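Local coordinates for rhamnose ABC transporter, periplasmic rhamnose-binding protein (Kribbella flavida, PDB 4KVF) that probably binds a sugar, presumably rhamnose, as the substrate-capturing component of an ABC transporter, at residues Glu38-Ala43 with Leu295-Ile300; Thr91-Gln96 with Leu114-Lys119; Asn108-Ser113 with Ser129-Thr134; Val184-Leu189 with Leu197-Ile202. One frame throughout, in Å; residues are numbered along the deposited sequence.

Interaction 1. Residues Glu38-Ala43 with Leu295-Ile300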
loop_
_atom_site.group_PDB
_atom_site.type_symbol
_atom_site.label_atom_id
_atom_site.label_comp_id
_atom_site.label_asym_id
_atom_site.label_seq_id
_atom_site.Cartn_x
_atom_site.Cartn_y
_atom_site.Cartn_z
ATOM N N GLU A 38 21.048 -4.384 19.353
ATOM C CA GLU A 38 20.153 -5.446 19.799
ATOM C C GLU A 38 19.257 -4.942 20.929
ATOM O O GLU A 38 19.555 -3.930 21.564
ATOM C CB GLU A 38 20.951 -6.663 20.281
ATOM C CG GLU A 38 21.731 -7.358 19.191
ATOM C CD GLU A 38 22.604 -8.485 19.715
ATOM O OE1 GLU A 38 22.889 -8.515 20.932
ATOM O OE2 GLU A 38 23.014 -9.340 18.901
ATOM N N GLY A 39 18.162 -5.652 21.177
ATOM C CA GLY A 39 17.300 -5.353 22.308
ATOM C C GLY A 39 16.429 -4.117 22.162
ATOM O O GLY A 39 15.874 -3.624 23.152
ATOM N N LEU A 40 16.294 -3.611 20.939
ATOM C CA LEU A 40 15.435 -2.452 20.691
ATOM C C LEU A 40 13.967 -2.794 20.910
ATOM O O LEU A 40 13.483 -3.817 20.421
ATOM C CB LEU A 40 15.603 -1.948 19.256
ATOM C CG LEU A 40 16.991 -1.403 18.956
ATOM C CD1 LEU A 40 17.067 -0.940 17.514
ATOM C CD2 LEU A 40 17.310 -0.265 19.910
ATOM N N LYS A 41 13.262 -1.931 21.636
ATOM C CA LYS A 41 11.832 -2.100 21.842
ATOM C C LYS A 41 11.098 -1.388 20.716
ATOM O O LYS A 41 11.124 -0.167 20.624
ATOM C CB LYS A 41 11.404 -1.541 23.202
ATOM C CG LYS A 41 12.109 -2.170 24.385
ATOM C CD LYS A 41 11.555 -1.611 25.677
ATOM C CE LYS A 41 11.206 -2.726 26.651
ATOM N NZ LYS A 41 12.172 -2.826 27.781
ATOM N N ILE A 42 10.471 -2.161 19.840
ATOM C CA ILE A 42 9.829 -1.602 18.655
ATOM C C ILE A 42 8.339 -1.910 18.706
ATOM O O ILE A 42 7.941 -3.076 18.739
ATOM C CB ILE A 42 10.473 -2.171 17.368
ATOM C CG1 ILE A 42 11.980 -1.871 17.355
ATOM C CG2 ILE A 42 9.781 -1.589 16.132
ATOM C CD1 ILE A 42 12.732 -2.401 16.121
ATOM N N ALA A 43 7.512 -0.868 18.741
ATOM C CA ALA A 43 6.076 -1.054 18.917
ATOM C C ALA A 43 5.329 -0.620 17.663
ATOM O O ALA A 43 5.714 0.358 17.031
ATOM C CB ALA A 43 5.589 -0.256 20.106
ATOM N N LEU A 295 17.536 4.043 12.343
ATOM C CA LEU A 295 17.470 5.382 12.941
ATOM C C LEU A 295 17.999 5.377 14.376
ATOM O O LEU A 295 18.818 6.219 14.760
ATOM C CB LEU A 295 16.031 5.908 12.913
ATOM C CG LEU A 295 15.566 6.361 11.524
ATOM C CD1 LEU A 295 14.055 6.394 11.480
ATOM C CD2 LEU A 295 16.130 7.742 11.205
ATOM N N LYS A 296 17.521 4.423 15.161
ATOM C CA LYS A 296 17.887 4.338 16.583
ATOM C C LYS A 296 19.353 3.974 16.787
ATOM O O LYS A 296 19.965 4.365 17.784
ATOM C CB LYS A 296 16.973 3.339 17.306
ATOM C CG LYS A 296 17.110 3.318 18.825
ATOM C CD LYS A 296 16.756 4.666 19.436
ATOM C CE LYS A 296 16.943 4.647 20.949
ATOM N NZ LYS A 296 16.882 6.020 21.525
ATOM N N SER A 297 19.916 3.237 15.836
ATOM C CA SER A 297 21.318 2.823 15.905
ATOM C C SER A 297 22.273 3.862 15.323
ATOM O O SER A 297 23.495 3.685 15.349
ATOM C CB SER A 297 21.498 1.478 15.191
ATOM O OG SER A 297 20.528 0.546 15.660
ATOM N N GLY A 298 21.726 4.947 14.796
ATOM C CA GLY A 298 22.546 6.005 14.239
ATOM C C GLY A 298 23.039 5.796 12.816
ATOM O O GLY A 298 23.881 6.556 12.340
ATOM N N GLN A 299 22.528 4.779 12.124
ATOM C CA GLN A 299 22.958 4.522 10.746
ATOM C C GLN A 299 22.406 5.538 9.741
ATOM O O GLN A 299 23.050 5.850 8.730
ATOM C CB GLN A 299 22.543 3.120 10.303
ATOM C CG GLN A 299 23.221 1.991 11.032
ATOM C CD GLN A 299 22.764 0.640 10.523
ATOM O OE1 GLN A 299 21.727 0.533 9.862
ATOM N NE2 GLN A 299 23.539 -0.399 10.817
ATOM N N ILE A 300 21.196 6.010 10.006
ATOM C CA ILE A 300 20.534 7.008 9.179
ATOM C C ILE A 300 19.893 8.060 10.080
ATOM O O ILE A 300 19.769 7.846 11.290
ATOM C CB ILE A 300 19.449 6.397 8.253
ATOM C CG1 ILE A 300 18.330 5.733 9.050
ATOM C CG2 ILE A 300 20.078 5.434 7.222
ATOM C CD1 ILE A 300 17.153 5.289 8.175
#

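Interaction 2. Residues Thr91-Gln96 with Leu114-Lys119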
loop_
_atom_site.group_PDB
_atom_site.type_symbol
_atom_site.label_atom_id
_atom_site.label_comp_id
_atom_site.label_asym_id
_atom_site.label_seq_id
_atom_site.Cartn_x
_atom_site.Cartn_y
_atom_site.Cartn_z
ATOM N N THR A 91 0.781 6.026 25.617
ATOM C CA THR A 91 1.108 4.796 26.328
ATOM C C THR A 91 2.484 4.283 25.916
ATOM O O THR A 91 3.295 3.921 26.763
ATOM C CB THR A 91 0.072 3.699 26.057
ATOM O OG1 THR A 91 -1.224 4.169 26.448
ATOM C CG2 THR A 91 0.419 2.437 26.842
ATOM N N LEU A 92 2.752 4.260 24.612
ATOM C CA LEU A 92 4.033 3.759 24.132
ATOM C C LEU A 92 5.200 4.609 24.638
ATOM O O LEU A 92 6.274 4.091 24.929
ATOM C CB LEU A 92 4.049 3.665 22.607
ATOM C CG LEU A 92 3.049 2.657 22.028
ATOM C CD1 LEU A 92 3.125 2.670 20.501
ATOM C CD2 LEU A 92 3.309 1.245 22.572
ATOM N N ILE A 93 4.984 5.915 24.736
ATOM C CA ILE A 93 5.988 6.803 25.320
ATOM C C ILE A 93 6.298 6.442 26.767
ATOM O O ILE A 93 7.464 6.299 27.141
ATOM C CB ILE A 93 5.560 8.288 25.247
ATOM C CG1 ILE A 93 5.440 8.728 23.789
ATOM C CG2 ILE A 93 6.549 9.168 26.010
ATOM C CD1 ILE A 93 4.793 10.111 23.607
ATOM N N GLN A 94 5.260 6.300 27.590
ATOM C CA GLN A 94 5.461 5.948 28.995
ATOM C C GLN A 94 6.114 4.572 29.175
ATOM O O GLN A 94 6.806 4.334 30.164
ATOM C CB GLN A 94 4.156 6.022 29.793
ATOM C CG GLN A 94 3.868 7.381 30.415
ATOM C CD GLN A 94 5.036 7.940 31.205
ATOM O OE1 GLN A 94 5.699 8.881 30.763
ATOM N NE2 GLN A 94 5.285 7.374 32.389
ATOM N N GLN A 95 5.896 3.669 28.223
ATOM C CA GLN A 95 6.508 2.337 28.268
ATOM C C GLN A 95 7.953 2.343 27.751
ATOM O O GLN A 95 8.644 1.320 27.784
ATOM C CB GLN A 95 5.678 1.335 27.450
ATOM C CG GLN A 95 4.318 1.002 28.046
ATOM C CD GLN A 95 3.520 0.038 27.173
ATOM O OE1 GLN A 95 3.835 -0.156 25.996
ATOM N NE2 GLN A 95 2.488 -0.579 27.753
ATOM N N GLN A 96 8.391 3.502 27.278
ATOM C CA GLN A 96 9.773 3.730 26.851
ATOM C C GLN A 96 10.206 2.822 25.707
ATOM O O GLN A 96 11.272 2.192 25.757
ATOM C CB GLN A 96 10.751 3.634 28.018
ATOM C CG GLN A 96 10.520 4.689 29.065
ATOM C CD GLN A 96 11.420 4.509 30.243
ATOM O OE1 GLN A 96 12.383 3.742 30.185
ATOM N NE2 GLN A 96 11.112 5.203 31.337
ATOM N N LEU A 114 3.699 12.528 19.073
ATOM C CA LEU A 114 4.845 11.990 18.336
ATOM C C LEU A 114 6.111 12.815 18.561
ATOM O O LEU A 114 7.200 12.258 18.710
ATOM C CB LEU A 114 4.559 11.843 16.832
ATOM C CG LEU A 114 3.556 10.736 16.470
ATOM C CD1 LEU A 114 3.363 10.671 14.964
ATOM C CD2 LEU A 114 4.011 9.376 17.008
ATOM N N ASN A 115 5.980 14.136 18.590
ATOM C CA ASN A 115 7.155 14.978 18.808
ATOM C C ASN A 115 7.629 14.917 20.255
ATOM O O ASN A 115 8.815 15.087 20.540
ATOM C CB ASN A 115 6.914 16.417 18.340
ATOM C CG ASN A 115 7.111 16.565 16.838
ATOM O OD1 ASN A 115 7.922 15.844 16.239
ATOM N ND2 ASN A 115 6.369 17.480 16.222
ATOM N N GLN A 116 6.698 14.653 21.167
ATOM C CA GLN A 116 7.076 14.394 22.549
ATOM C C GLN A 116 7.917 13.116 22.608
ATOM O O GLN A 116 8.915 13.050 23.332
ATOM C CB GLN A 116 5.832 14.244 23.419
ATOM C CG GLN A 116 6.127 14.023 24.887
ATOM C CD GLN A 116 6.117 15.313 25.683
ATOM O OE1 GLN A 116 6.638 16.340 25.239
ATOM N NE2 GLN A 116 5.517 15.266 26.868
ATOM N N ALA A 117 7.512 12.106 21.840
ATOM C CA ALA A 117 8.274 10.857 21.770
ATOM C C ALA A 117 9.671 11.124 21.225
ATOM O O ALA A 117 10.668 10.683 21.799
ATOM C CB ALA A 117 7.556 9.821 20.901
ATOM N N ARG A 118 9.751 11.872 20.130
ATOM C CA ARG A 118 11.053 12.148 19.525
ATOM C C ARG A 118 11.980 12.951 20.439
ATOM O O ARG A 118 13.191 12.734 20.428
ATOM C CB ARG A 118 10.890 12.825 18.163
ATOM C CG ARG A 118 10.073 12.005 17.179
ATOM C CD ARG A 118 9.667 12.860 16.003
ATOM N NE ARG A 118 10.738 12.944 15.023
ATOM C CZ ARG A 118 10.858 13.924 14.136
ATOM N NH1 ARG A 118 9.983 14.925 14.127
ATOM N NH2 ARG A 118 11.863 13.906 13.270
ATOM N N LYS A 119 11.413 13.862 21.229
ATOM C CA LYS A 119 12.175 14.592 22.242
ATOM C C LYS A 119 12.774 13.639 23.274
ATOM O O LYS A 119 13.806 13.937 23.876
ATOM C CB LYS A 119 11.298 15.628 22.953
ATOM C CG LYS A 119 11.335 17.020 22.338
#

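Interaction 3. Residues Asn108-Ser113 with Ser129-Thr134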
loop_
_atom_site.group_PDB
_atom_site.type_symbol
_atom_site.label_atom_id
_atom_site.label_comp_id
_atom_site.label_asym_id
_atom_site.label_seq_id
_atom_site.Cartn_x
_atom_site.Cartn_y
_atom_site.Cartn_z
ATOM N N ASN A 108 -2.037 15.429 11.483
ATOM C CA ASN A 108 -1.640 16.434 12.474
ATOM C C ASN A 108 -2.011 16.170 13.929
ATOM O O ASN A 108 -1.307 16.631 14.830
ATOM C CB ASN A 108 -2.087 17.830 12.044
ATOM C CG ASN A 108 -1.308 18.334 10.844
ATOM O OD1 ASN A 108 -0.242 18.943 10.985
ATOM N ND2 ASN A 108 -1.829 18.070 9.655
ATOM N N ALA A 109 -3.085 15.416 14.163
ATOM C CA ALA A 109 -3.562 15.171 15.527
ATOM C C ALA A 109 -2.523 14.431 16.372
ATOM O O ALA A 109 -2.478 14.579 17.601
ATOM C CB ALA A 109 -4.887 14.397 15.509
ATOM N N VAL A 110 -1.698 13.639 15.704
ATOM C CA VAL A 110 -0.681 12.837 16.364
ATOM C C VAL A 110 0.627 13.595 16.577
ATOM O O VAL A 110 1.529 13.105 17.270
ATOM C CB VAL A 110 -0.399 11.552 15.553
ATOM C CG1 VAL A 110 -1.650 10.696 15.499
ATOM C CG2 VAL A 110 0.054 11.913 14.139
ATOM N N CYS A 111 0.735 14.789 16.002
ATOM C CA CYS A 111 2.002 15.531 16.045
ATOM C C CYS A 111 2.543 15.845 17.443
ATOM O O CYS A 111 3.729 15.592 17.704
ATOM C CB CYS A 111 1.958 16.804 15.184
ATOM S SG CYS A 111 2.174 16.465 13.437
ATOM N N PRO A 112 1.704 16.418 18.331
ATOM C CA PRO A 112 2.230 16.765 19.657
ATOM C C PRO A 112 2.816 15.562 20.391
ATOM O O PRO A 112 3.931 15.652 20.911
ATOM C CB PRO A 112 0.996 17.298 20.392
ATOM C CG PRO A 112 0.167 17.901 19.298
ATOM C CD PRO A 112 0.334 16.941 18.146
ATOM N N SER A 113 2.090 14.450 20.418
ATOM C CA SER A 113 2.577 13.264 21.129
ATOM C C SER A 113 3.759 12.615 20.405
ATOM O O SER A 113 4.723 12.199 21.050
ATOM C CB SER A 113 1.445 12.254 21.364
ATOM O OG SER A 113 0.918 11.789 20.135
ATOM N N SER A 129 -0.166 5.396 6.082
ATOM C CA SER A 129 -0.603 6.780 6.023
ATOM C C SER A 129 0.351 7.621 6.851
ATOM O O SER A 129 0.671 7.279 7.990
ATOM C CB SER A 129 -2.027 6.922 6.549
ATOM O OG SER A 129 -2.935 6.235 5.707
ATOM N N ASP A 130 0.802 8.726 6.267
ATOM C CA ASP A 130 1.877 9.509 6.859
ATOM C C ASP A 130 1.348 10.578 7.815
ATOM O O ASP A 130 0.177 10.983 7.735
ATOM C CB ASP A 130 2.676 10.155 5.725
ATOM C CG ASP A 130 4.040 10.644 6.169
ATOM O OD1 ASP A 130 4.438 10.378 7.328
ATOM O OD2 ASP A 130 4.715 11.259 5.326
ATOM N N ALA A 131 2.214 11.031 8.718
ATOM C CA ALA A 131 1.917 12.194 9.560
ATOM C C ALA A 131 2.554 13.417 8.905
ATOM O O ALA A 131 3.256 13.280 7.903
ATOM C CB ALA A 131 2.471 11.990 10.970
ATOM N N ALA A 132 2.295 14.608 9.442
ATOM C CA ALA A 132 2.956 15.807 8.935
ATOM C C ALA A 132 4.465 15.569 8.966
ATOM O O ALA A 132 4.972 14.898 9.869
ATOM C CB ALA A 132 2.586 17.026 9.764
ATOM N N LYS A 133 5.175 16.107 7.976
ATOM C CA LYS A 133 6.584 15.760 7.772
ATOM C C LYS A 133 7.464 16.048 8.989
ATOM O O LYS A 133 8.482 15.388 9.202
ATOM C CB LYS A 133 7.145 16.454 6.520
ATOM C CG LYS A 133 6.303 16.264 5.251
ATOM C CD LYS A 133 6.110 14.789 4.895
ATOM C CE LYS A 133 5.529 14.604 3.496
ATOM N NZ LYS A 133 4.160 15.177 3.337
ATOM N N THR A 134 7.054 17.025 9.790
ATOM C CA THR A 134 7.816 17.462 10.959
ATOM C C THR A 134 7.516 16.688 12.244
ATOM O O THR A 134 7.939 17.099 13.321
ATOM C CB THR A 134 7.567 18.956 11.240
ATOM O OG1 THR A 134 6.158 19.181 11.359
ATOM C CG2 THR A 134 8.110 19.815 10.099
#

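Interaction 4. Residues Val184-Leu189 with Leu197-Ile202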
loop_
_atom_site.group_PDB
_atom_site.type_symbol
_atom_site.label_atom_id
_atom_site.label_comp_id
_atom_site.label_asym_id
_atom_site.label_seq_id
_atom_site.Cartn_x
_atom_site.Cartn_y
_atom_site.Cartn_z
ATOM N N VAL A 184 -2.329 10.036 -12.321
ATOM C CA VAL A 184 -1.088 9.469 -12.840
ATOM C C VAL A 184 -1.357 8.651 -14.110
ATOM O O VAL A 184 -0.625 8.772 -15.098
ATOM C CB VAL A 184 -0.355 8.616 -11.786
ATOM C CG1 VAL A 184 0.866 7.942 -12.419
ATOM C CG2 VAL A 184 0.067 9.506 -10.617
HETATM N N MSE A 185 -2.420 7.851 -14.097
HETATM C CA MSE A 185 -2.813 7.103 -15.296
HETATM C C MSE A 185 -2.972 8.013 -16.512
HETATM O O MSE A 185 -2.510 7.696 -17.613
HETATM C CB MSE A 185 -4.117 6.350 -15.062
HETATM C CG MSE A 185 -4.011 5.185 -14.111
HETATM SE SE MSE A 185 -5.711 4.217 -14.046
HETATM C CE MSE A 185 -5.698 3.520 -15.858
ATOM N N LYS A 186 -3.641 9.147 -16.316
ATOM C CA LYS A 186 -3.819 10.108 -17.402
ATOM C C LYS A 186 -2.484 10.667 -17.900
ATOM O O LYS A 186 -2.278 10.826 -19.102
ATOM C CB LYS A 186 -4.735 11.259 -16.966
ATOM C CG LYS A 186 -6.183 10.861 -16.754
ATOM C CD LYS A 186 -6.996 12.050 -16.240
ATOM C CE LYS A 186 -8.447 11.683 -16.002
ATOM N NZ LYS A 186 -9.189 12.831 -15.407
ATOM N N THR A 187 -1.577 10.965 -16.974
ATOM C CA THR A 187 -0.284 11.510 -17.377
ATOM C C THR A 187 0.469 10.460 -18.182
ATOM O O THR A 187 1.100 10.780 -19.195
ATOM C CB THR A 187 0.550 11.996 -16.183
ATOM O OG1 THR A 187 0.998 10.867 -15.422
ATOM C CG2 THR A 187 -0.295 12.912 -15.297
ATOM N N GLU A 188 0.367 9.206 -17.737
ATOM C CA GLU A 188 0.973 8.086 -18.459
ATOM C C GLU A 188 0.371 7.878 -19.845
ATOM O O GLU A 188 1.094 7.698 -20.827
ATOM C CB GLU A 188 0.860 6.797 -17.648
ATOM C CG GLU A 188 1.828 6.701 -16.486
ATOM C CD GLU A 188 3.270 6.583 -16.947
ATOM O OE1 GLU A 188 3.602 5.583 -17.620
ATOM O OE2 GLU A 188 4.064 7.492 -16.644
ATOM N N LEU A 189 -0.956 7.910 -19.924
ATOM C CA LEU A 189 -1.656 7.745 -21.191
ATOM C C LEU A 189 -1.321 8.834 -22.205
ATOM O O LEU A 189 -1.417 8.620 -23.418
ATOM C CB LEU A 189 -3.165 7.703 -20.934
ATOM C CG LEU A 189 -3.640 6.389 -20.317
ATOM C CD1 LEU A 189 -5.054 6.526 -19.792
ATOM C CD2 LEU A 189 -3.559 5.272 -21.365
ATOM N N LEU A 197 -3.810 3.714 -26.725
ATOM C CA LEU A 197 -4.727 3.375 -25.637
ATOM C C LEU A 197 -5.605 4.583 -25.369
ATOM O O LEU A 197 -5.102 5.700 -25.246
ATOM C CB LEU A 197 -3.963 3.040 -24.355
ATOM C CG LEU A 197 -3.473 1.614 -24.094
ATOM C CD1 LEU A 197 -3.083 1.451 -22.629
ATOM C CD2 LEU A 197 -4.531 0.595 -24.478
ATOM N N LYS A 198 -6.915 4.367 -25.275
ATOM C CA LYS A 198 -7.850 5.462 -25.027
ATOM C C LYS A 198 -8.703 5.194 -23.796
ATOM O O LYS A 198 -9.388 4.181 -23.710
ATOM C CB LYS A 198 -8.759 5.694 -26.235
ATOM C CG LYS A 198 -8.019 5.997 -27.537
ATOM C CD LYS A 198 -7.019 7.140 -27.369
ATOM C CE LYS A 198 -6.428 7.554 -28.711
ATOM N N LEU A 199 -8.650 6.116 -22.843
ATOM C CA LEU A 199 -9.501 6.056 -21.659
ATOM C C LEU A 199 -10.876 6.612 -22.024
ATOM O O LEU A 199 -11.015 7.809 -22.267
ATOM C CB LEU A 199 -8.869 6.883 -20.541
ATOM C CG LEU A 199 -9.674 7.006 -19.247
ATOM C CD1 LEU A 199 -9.914 5.630 -18.623
ATOM C CD2 LEU A 199 -8.958 7.939 -18.263
ATOM N N VAL A 200 -11.892 5.750 -22.084
ATOM C CA VAL A 200 -13.200 6.175 -22.594
ATOM C C VAL A 200 -14.181 6.614 -21.511
ATOM O O VAL A 200 -15.138 7.340 -21.793
ATOM C CB VAL A 200 -13.891 5.076 -23.440
ATOM C CG1 VAL A 200 -13.081 4.782 -24.690
ATOM C CG2 VAL A 200 -14.102 3.808 -22.609
ATOM N N LYS A 201 -13.953 6.172 -20.282
ATOM C CA LYS A 201 -14.902 6.427 -19.216
ATOM C C LYS A 201 -14.292 6.122 -17.860
ATOM O O LYS A 201 -13.502 5.188 -17.705
ATOM C CB LYS A 201 -16.160 5.572 -19.432
ATOM C CG LYS A 201 -17.281 5.775 -18.409
ATOM C CD LYS A 201 -17.886 7.165 -18.499
ATOM C CE LYS A 201 -19.029 7.316 -17.502
ATOM N NZ LYS A 201 -19.647 8.674 -17.556
ATOM N N ILE A 202 -14.644 6.942 -16.880
ATOM C CA ILE A 202 -14.403 6.604 -15.488
ATOM C C ILE A 202 -15.752 6.437 -14.806
ATOM O O ILE A 202 -16.574 7.359 -14.814
ATOM C CB ILE A 202 -13.593 7.704 -14.775
ATOM C CG1 ILE A 202 -12.243 7.906 -15.481
ATOM C CG2 ILE A 202 -13.423 7.358 -13.290
ATOM C CD1 ILE A 202 -11.469 9.100 -14.977
HETATM O O HOH W 1 -3.486 7.743 -24.553
#

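Interaction 1. Residues Glu38-Ala43 with Leu295-Ile300
Apolar contact comes first: Leu40 points its isobutyl group at the end of helix 281-296 and splits it over two residues. Its CD2 rests 3.7 Å from CG of Lys296, on the aliphatic root of that chain, while CD1 comes to 4.2 Å from OG of Ser297. Leucine suits this buried place because its forked end can cover both neighbours, and Ala293 one turn earlier touches it too. Lys296 offers a methylene because its CG stands anti to the backbone N (chi1 -171°); a bend at chi2 (61°) then leads the amine away from Leu40. The fold is that of a type I periplasmic binding protein, and here a helix from late in the chain meets the start of strand 41-45, which lies inside a parallel sheet between strands 71-74 and 99-102. The polar ends find their partners outside the two segments. NZ of Lys296 forms a salt bridge with Asp121, whereas OG of Ser297 is hydrogen-bonded to the carbonyl of Ala293 and to the N of Lys37. The helix closes in a Schellman motif, with Gly298 N bonded to Leu295 O at 3.2 Å. Glycine suits the turn, since at its positive phi a CB would press on the preceding carbonyl.

Interaction 2. Residues Thr91-Gln96 with Leu114-Lys119
Ile93 and Ala117 join two neighbouring helices, 85-94 and 111-119, which lie on the same face of the parallel sheet of a Rossmann-like lobe and flank strand 99-102 in the chain. The helices come close here, with the CA atoms of this pair 5.9 Å apart. That spacing suits a small residue on one side, and Ala117 supplies it. The ethyl branch of Ile93 does the touching: its CG1 lies 3.7 Å from CB of Ala117. CD1 reaches on over the backbone, 3.8 Å from the N of Ala117, and finds CB of Gln116 at 4.3 Å on its outer flank. With CG1 anti to the carbonyl carbon (chi1 -64°) and chi2 extended, the branch is carried straight across the gap.

Beneath the pair, Leu92 and Ala117 both settle on Ile100 of strand 99-102, so the helices share a floor. Helix 85-94 ends in a Schellman motif, Gln96 N bonding back to Ile93 O at 2.9 Å. On helix 111-119, Arg118 NH1 donates to OD1 of Asn115 at 3.1 Å, the acceptor lying in the guanidinium plane, and NH2 makes a salt bridge with Asp137. Putting an alanine at Ile93 would probably open a gap beside the Ala117 methyl and leave these two helix segments without the apolar contact that joins them. No hydrogen bond crosses between the segments, which implies that they are held together here by close apolar fit rather than by directional bonds.

Interaction 3. Residues Asn108-Ser113 with Ser129-Thr134
Asn108 begins the contact from a turn: its CB points away from the loop 129-134, yet the amide swings back until OD1 lies 3.6 Å from the CB methyl of Ala132. Its backbone opens a type I beta turn, closed by Cys111 N donating to Asn108 O at 3.0 Å, and the carboxylate of Asp106 accepts from the N atoms of Asn108 and Ala109. Val110 follows, turned toward the loop. Its CG2 sits 4.0 Å from CB of Ala131, a methyl-to-methyl contact in a buried place that also takes in Gln85 and Ile89 of helix 85-94; a branched valine can serve both neighbours at once. Cys111 comes next, in helix 111-119. Its SG, anti to the carbonyl carbon (chi1 -79°), lies 3.7 Å from Ala132 CB and is joined in a disulfide to Cys135, one residue beyond Thr134 in the same loop.

Small alanines suit the loop side because the turn and the sulfur press in from the other. Before them, Asp130 is held by its own side of the contact: OD1 takes a weak bond from the N of Ala131, and it also has a hydrogen bond with Thr126 of strand 123-127 and a salt bridge with Arg136. The loop leaves the C-terminal end of strand 123-127, the edge at which binding proteins of this fold form their cleft. No hydrogen bond runs between the two segments, although a backbone bond from Ala132 to Pro107 ties the two sides just beside Asn108. The touching groups are mostly methyls and a sulfur, which suggests that the neighbouring disulfide and close apolar fit together hold the two sides at this distance.

Interaction 4. Residues Val184-Leu189 with Leu197-Ile202
Leu189 carries this contact, reaching from the last turn of helix 176-189 to strand 197-204 within a beta-alpha-beta unit that begins with strand 164-170. Its two methyls part over the strand: CD2 lies 3.8 Å from CB of Leu197, and CD1 lies 3.9 Å from CB of Leu199. The leucine runs at about a right angle to both partners. Nearer the surface, extended Lys186 passes its CE across CD1 of Ile202 at 4.1 Å; a lysine suits this rim because its methylenes can cover the isoleucine while its amine reaches further. Ile202 faces the helix after two intervening residues, probably because Val200 has a helical psi (-21°) that interrupts the regular pleat.

Further out, Leu197 and Leu199 also rest on Ile166 and Val168 of strand 164-170, which pairs with this strand. The axes of segments 184-189 and 197-202 approach to 9.7 Å, with 143° between their directions, roughly antiparallel but oblique. Where the helix end comes nearest the strand, a water lies between two backbone carbonyls, 2.7 Å from Leu197 O and a doubtfully short 2.5 Å from Leu189 O.

Interactions 1, 2 and 3 gather in one lobe, while interaction 4 lies in the other, its centre 43 Å from that of interaction 1 and 34 Å from that of interaction 3. Interactions 2 and 3 share helix 111-119 and touch directly: Ile93 CD1 comes within 3.3 Å of Ser113 O, and Leu114 CD1 within 4.3 Å of Ala131 CB. Interaction 1 meets interaction 2 where Ala43 CB packs on Leu92 CD2 at 3.7 Å, strand 41-45 against helix 85-94. Along the chain, the other three are nested inside the loop that interaction 1 closes. A glycerol, probably from the crystallisation liquor, lies about 4 Å from the side chain of Lys296 in interaction 1.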